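PDB 3N0X: possible substrate binding protein of ABC transporter system from Rhodopseudomonas palustris, which probably binds branched-chain amino acids or related small ligands outside the cytoplasmic membrane and delivers them to an ABC importer. Local coordinates for residues 135-140 and 202-207. Sequence-based numbering, arbitrary orientation.
Sequences VAIGKQ and KKIIWV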
loop_
_atom_site.group_PDB
_atom_site.type_symbol
_atom_site.label_atom_id
_atom_site.label_comp_id
_atom_site.label_asym_id
_atom_site.label_seq_id
_atom_site.Cartn_x
_atom_site.Cartn_y
_atom_site.Cartn_z
ATOM N N VAL A 135 -1.696 -0.008 15.478
ATOM C CA VAL A 135 -0.937 1.024 16.156
ATOM C C VAL A 135 -1.770 2.325 16.221
ATOM O O VAL A 135 -1.721 3.049 17.246
ATOM C CB VAL A 135 0.432 1.239 15.451
ATOM C CG1 VAL A 135 1.135 2.503 15.948
ATOM C CG2 VAL A 135 1.297 -0.032 15.615
ATOM N N ALA A 136 -2.557 2.603 15.182
ATOM C CA ALA A 136 -3.373 3.801 15.166
ATOM C C ALA A 136 -4.445 3.761 16.271
ATOM O O ALA A 136 -4.567 4.723 17.051
ATOM C CB ALA A 136 -4.065 3.962 13.797
ATOM N N ILE A 137 -5.193 2.655 16.358
ATOM C CA ILE A 137 -6.381 2.646 17.212
ATOM C C ILE A 137 -6.205 1.965 18.563
ATOM O O ILE A 137 -7.032 2.096 19.443
ATOM C CB ILE A 137 -7.594 2.045 16.470
ATOM C CG1 ILE A 137 -7.465 0.518 16.285
ATOM C CG2 ILE A 137 -7.775 2.754 15.099
ATOM C CD1 ILE A 137 -8.727 -0.148 15.634
ATOM N N GLY A 138 -5.135 1.206 18.707
ATOM C CA GLY A 138 -4.879 0.476 19.952
ATOM C C GLY A 138 -4.281 1.333 21.042
ATOM O O GLY A 138 -3.194 1.884 20.900
ATOM N N LYS A 139 -4.994 1.470 22.140
ATOM C CA LYS A 139 -4.479 2.219 23.291
ATOM C C LYS A 139 -5.059 1.586 24.541
ATOM O O LYS A 139 -6.023 0.797 24.494
ATOM C CB LYS A 139 -4.943 3.689 23.233
ATOM C CG LYS A 139 -4.743 4.427 21.873
ATOM C CD LYS A 139 -3.294 4.800 21.552
ATOM C CE LYS A 139 -3.084 4.977 20.048
ATOM N NZ LYS A 139 -3.737 6.221 19.492
ATOM N N GLN A 140 -4.496 1.960 25.682
ATOM C CA GLN A 140 -5.073 1.548 26.939
ATOM C C GLN A 140 -6.525 2.059 27.011
ATOM O O GLN A 140 -6.838 3.171 26.575
ATOM C CB GLN A 140 -4.240 2.150 28.089
ATOM C CG GLN A 140 -4.601 1.566 29.413
ATOM C CD GLN A 140 -4.264 0.078 29.496
ATOM O OE1 GLN A 140 -3.098 -0.314 29.360
ATOM N NE2 GLN A 140 -5.281 -0.752 29.725
ATOM N N LYS A 202 -13.631 2.366 25.675
ATOM C CA LYS A 202 -13.995 2.516 24.280
ATOM C C LYS A 202 -14.039 1.155 23.620
ATOM O O LYS A 202 -13.196 0.301 23.900
ATOM C CB LYS A 202 -12.958 3.391 23.571
ATOM C CG LYS A 202 -13.264 3.704 22.110
ATOM C CD LYS A 202 -12.242 4.679 21.429
ATOM C CE LYS A 202 -12.431 6.084 21.932
ATOM N NZ LYS A 202 -11.676 7.048 21.062
ATOM N N LYS A 203 -15.016 0.966 22.752
ATOM C CA LYS A 203 -15.231 -0.307 22.058
ATOM C C LYS A 203 -15.248 -0.057 20.565
ATOM O O LYS A 203 -15.950 0.845 20.102
ATOM C CB LYS A 203 -16.535 -0.917 22.506
ATOM C CG LYS A 203 -16.564 -1.319 23.989
ATOM C CD LYS A 203 -17.356 -0.382 24.807
ATOM C CE LYS A 203 -18.826 -0.560 24.592
ATOM N NZ LYS A 203 -19.634 0.526 25.268
ATOM N N ILE A 204 -14.482 -0.852 19.828
ATOM C CA ILE A 204 -14.291 -0.669 18.390
ATOM C C ILE A 204 -14.396 -2.010 17.666
ATOM O O ILE A 204 -13.809 -2.998 18.125
ATOM C CB ILE A 204 -12.915 -0.071 18.069
ATOM C CG1 ILE A 204 -12.652 1.226 18.871
ATOM C CG2 ILE A 204 -12.785 0.214 16.537
ATOM C CD1 ILE A 204 -11.211 1.800 18.690
ATOM N N ILE A 205 -15.148 -2.045 16.578
ATOM C CA ILE A 205 -15.137 -3.175 15.633
ATOM C C ILE A 205 -14.202 -2.716 14.527
ATOM O O ILE A 205 -14.492 -1.709 13.852
ATOM C CB ILE A 205 -16.541 -3.509 15.053
ATOM C CG1 ILE A 205 -17.472 -3.981 16.186
ATOM C CG2 ILE A 205 -16.407 -4.523 13.921
ATOM C CD1 ILE A 205 -18.933 -4.032 15.773
ATOM N N TRP A 206 -13.117 -3.457 14.300
ATOM C CA TRP A 206 -12.184 -3.172 13.206
ATOM C C TRP A 206 -12.448 -4.182 12.093
ATOM O O TRP A 206 -12.455 -5.395 12.325
ATOM C CB TRP A 206 -10.712 -3.202 13.668
ATOM C CG TRP A 206 -9.792 -2.823 12.578
ATOM C CD1 TRP A 206 -9.562 -1.563 12.140
ATOM C CD2 TRP A 206 -8.969 -3.679 11.770
ATOM N NE1 TRP A 206 -8.656 -1.565 11.101
ATOM C CE2 TRP A 206 -8.261 -2.845 10.852
ATOM C CE3 TRP A 206 -8.747 -5.057 11.728
ATOM C CZ2 TRP A 206 -7.359 -3.356 9.914
ATOM C CZ3 TRP A 206 -7.836 -5.560 10.777
ATOM C CH2 TRP A 206 -7.155 -4.701 9.895
ATOM N N VAL A 207 -12.675 -3.667 10.888
ATOM C CA VAL A 207 -13.000 -4.488 9.738
ATOM C C VAL A 207 -11.824 -4.514 8.753
ATOM O O VAL A 207 -11.177 -3.471 8.469
ATOM C CB VAL A 207 -14.240 -3.942 9.051
ATOM C CG1 VAL A 207 -14.653 -4.833 7.845
ATOM C CG2 VAL A 207 -15.424 -3.860 10.042
#
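With chi1 of I137 at 72°, CG1 sits between its own backbone N and carbonyl carbon, and an extended chi2 places CD1 against strand 202-207. There the methyl meets two residues of one strand face. I137 CD1 lies 3.9 Å from CD1 of W206, approaching the pyrrole part of the indole obliquely. I204 CG2 is 4.2 Å from the same I137 CD1. The two contacts are supplied by strand residues two apart, whose side chains project from the same side of the sheet, while I205 between them turns to the other side and packs on helix 186-196. CG of W206 is anti to the backbone N (chi1 -176°), which sets the indole across the I137 side chain at about a right angle, with I137 CD1 4.1 Å from W206 CB. The indole is held from elsewhere too: its NE1 is hydrogen-bonded to N133, one turn back on helix 126-137, and its ring stacks with F161. I137 also touches I144 and S232, on the strands that flank 202-207. Just beyond the helix end, K139 NZ donates to A136 O at 3.0 Å. The last turn of helix 126-137 thus packs on one face of a four-stranded parallel sheet, the layered alpha/beta arrangement characteristic of a lobe of leucine-binding-type periplasmic proteins.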